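Tol-Pal system protein TolB (Acinetobacter baumannii, PDB 7MX5) is a periplasmic component of the Tol-Pal system, which probably takes part in outer membrane invagination during cell division and in keeping the outer membrane intact. Local coordinates at residues 164-169 with 186-191. Sequence-based numbering, arbitrary orientation.
Sequences TVLSSR and YVSFET
Leu166 reaches across to Tyr186 and Glu190 with a single methyl: CD2 lies 3.5 Å from Tyr186 CE1 and also meets the carboxylate oxygen Glu190 OE1 at 3.5 Å. The leucine and tyrosine side chains cross at about a right angle, and the methyl approaches the ring obliquely, near its hydroxyl end. A chi1 of 174° sets Leu166 CG anti to the backbone N and beside the carbonyl carbon, which carries CD2 to the ring and carboxylate of 186-191; the side chain also packs on Ile172. Farther along the strand, Ser168 OG touches Glu190 CB at 3.9 Å, and a water bridges the two segments, 3.1 Å from Ser168 OG and donating to Ser188 OG at 2.8 Å. The contact joins two consecutive blades of the beta-propeller: strand 163-168 is one edge strand of a four-stranded antiparallel sheet, and strand 183-188 is an inner strand of the next. Just past strand 183-188 the chain bends in an ST turn, where Ser188 OG accepts from Glu190 N in a nearly straight bond (168°). Ser188 OG also donates to Glu190 OE1 over 2.7 Å; the oxygen accepts through its anti lone pair, away from OE2, and the carboxylate is held beside Leu166. Arg206 forms a salt bridge with Glu190 OE1, while Gln199 pairs with Tyr186 OH through OE1 and with Val165 O through NE2. A classic beta bulge at Val165 and Leu166, both opposite Leu152, interrupts the edge strand's regular pairing, and Asp170 N bonds Ser168 OG.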
loop_
_atom_site.group_PDB
_atom_site.type_symbol
_atom_site.label_atom_id
_atom_site.label_comp_id
_atom_site.label_asym_id
_atom_site.label_seq_id
_atom_site.Cartn_x
_atom_site.Cartn_y
_atom_site.Cartn_z
ATOM N N THR A 164 16.618 0.934 -3.234
ATOM C CA THR A 164 16.599 1.764 -4.432
ATOM C C THR A 164 16.565 0.873 -5.669
ATOM O O THR A 164 17.491 0.089 -5.905
ATOM C CB THR A 164 17.814 2.686 -4.466
ATOM O OG1 THR A 164 17.763 3.585 -3.350
ATOM C CG2 THR A 164 17.833 3.491 -5.755
ATOM N N VAL A 165 15.495 0.993 -6.455
ATOM C CA VAL A 165 15.375 0.214 -7.681
ATOM C C VAL A 165 16.097 0.906 -8.829
ATOM O O VAL A 165 16.750 0.253 -9.651
ATOM C CB VAL A 165 13.891 -0.029 -8.007
ATOM C CG1 VAL A 165 13.735 -1.226 -8.926
ATOM C CG2 VAL A 165 13.095 -0.224 -6.730
ATOM N N LEU A 166 15.993 2.232 -8.902
ATOM C CA LEU A 166 16.606 3.011 -9.968
ATOM C C LEU A 166 16.598 4.479 -9.569
ATOM O O LEU A 166 15.625 4.958 -8.981
ATOM C CB LEU A 166 15.863 2.819 -11.298
ATOM C CG LEU A 166 16.322 3.681 -12.477
ATOM C CD1 LEU A 166 17.800 3.464 -12.764
ATOM C CD2 LEU A 166 15.487 3.397 -13.712
ATOM N N SER A 167 17.686 5.177 -9.883
ATOM C CA SER A 167 17.771 6.621 -9.724
ATOM C C SER A 167 18.195 7.233 -11.050
ATOM O O SER A 167 18.945 6.625 -11.820
ATOM C CB SER A 167 18.760 7.017 -8.618
ATOM O OG SER A 167 20.077 7.135 -9.127
ATOM N N SER A 168 17.707 8.440 -11.319
ATOM C CA SER A 168 17.966 9.070 -12.604
ATOM C C SER A 168 17.769 10.574 -12.491
ATOM O O SER A 168 17.034 11.062 -11.629
ATOM C CB SER A 168 17.060 8.497 -13.700
ATOM O OG SER A 168 17.021 9.355 -14.827
ATOM N N ARG A 169 18.441 11.299 -13.385
ATOM C CA ARG A 169 18.243 12.733 -13.542
ATOM C C ARG A 169 17.007 13.065 -14.363
ATOM O O ARG A 169 16.760 14.246 -14.636
ATOM C CB ARG A 169 19.477 13.363 -14.196
ATOM C CG ARG A 169 20.789 12.943 -13.561
ATOM C CD ARG A 169 21.924 12.867 -14.565
ATOM N NE ARG A 169 23.032 12.074 -14.046
ATOM C CZ ARG A 169 24.189 12.579 -13.640
ATOM N NH1 ARG A 169 24.429 13.879 -13.687
ATOM N NH2 ARG A 169 25.127 11.760 -13.173
ATOM N N TYR A 186 7.854 0.420 -14.342
ATOM C CA TYR A 186 7.897 1.864 -14.174
ATOM C C TYR A 186 8.142 2.507 -15.529
ATOM O O TYR A 186 8.606 1.860 -16.471
ATOM C CB TYR A 186 8.983 2.278 -13.176
ATOM C CG TYR A 186 10.349 1.712 -13.500
ATOM C CD1 TYR A 186 11.232 2.404 -14.317
ATOM C CD2 TYR A 186 10.752 0.481 -12.993
ATOM C CE1 TYR A 186 12.478 1.890 -14.620
ATOM C CE2 TYR A 186 11.997 -0.039 -13.288
ATOM C CZ TYR A 186 12.857 0.670 -14.102
ATOM O OH TYR A 186 14.099 0.160 -14.402
ATOM N N VAL A 187 7.826 3.794 -15.610
ATOM C CA VAL A 187 8.076 4.597 -16.800
ATOM C C VAL A 187 9.309 5.446 -16.534
ATOM O O VAL A 187 9.347 6.211 -15.564
ATOM C CB VAL A 187 6.865 5.474 -17.151
ATOM C CG1 VAL A 187 7.110 6.221 -18.454
ATOM C CG2 VAL A 187 5.615 4.621 -17.240
ATOM N N SER A 188 10.319 5.309 -17.387
ATOM C CA SER A 188 11.586 6.000 -17.213
ATOM C C SER A 188 11.871 6.884 -18.417
ATOM O O SER A 188 11.565 6.519 -19.557
ATOM C CB SER A 188 12.736 5.009 -17.014
ATOM O OG SER A 188 13.980 5.682 -16.930
ATOM N N PHE A 189 12.457 8.051 -18.152
ATOM C CA PHE A 189 12.904 8.966 -19.193
ATOM C C PHE A 189 14.422 9.113 -19.207
ATOM O O PHE A 189 14.937 10.099 -19.745
ATOM C CB PHE A 189 12.245 10.337 -19.024
ATOM C CG PHE A 189 10.760 10.341 -19.274
ATOM C CD1 PHE A 189 9.884 9.770 -18.363
ATOM C CD2 PHE A 189 10.239 10.925 -20.417
ATOM C CE1 PHE A 189 8.521 9.776 -18.591
ATOM C CE2 PHE A 189 8.876 10.937 -20.650
ATOM C CZ PHE A 189 8.015 10.360 -19.734
ATOM N N GLU A 190 15.148 8.152 -18.619
ATOM C CA GLU A 190 16.607 8.219 -18.597
ATOM C C GLU A 190 17.175 8.389 -19.999
ATOM O O GLU A 190 18.202 9.053 -20.181
ATOM C CB GLU A 190 17.184 6.972 -17.917
ATOM C CG GLU A 190 17.044 5.680 -18.709
ATOM C CD GLU A 190 17.173 4.446 -17.838
ATOM O OE1 GLU A 190 16.259 4.191 -17.024
ATOM O OE2 GLU A 190 18.189 3.730 -17.966
ATOM N N THR A 191 16.525 7.798 -20.994
ATOM C CA THR A 191 16.660 8.212 -22.380
ATOM C C THR A 191 15.433 9.039 -22.737
ATOM O O THR A 191 14.329 8.757 -22.259
ATOM C CB THR A 191 16.790 7.010 -23.317
ATOM O OG1 THR A 191 15.485 6.544 -23.684
ATOM C CG2 THR A 191 17.557 5.884 -22.639
HETATM O O HOH W 1 14.349 8.230 -15.901
#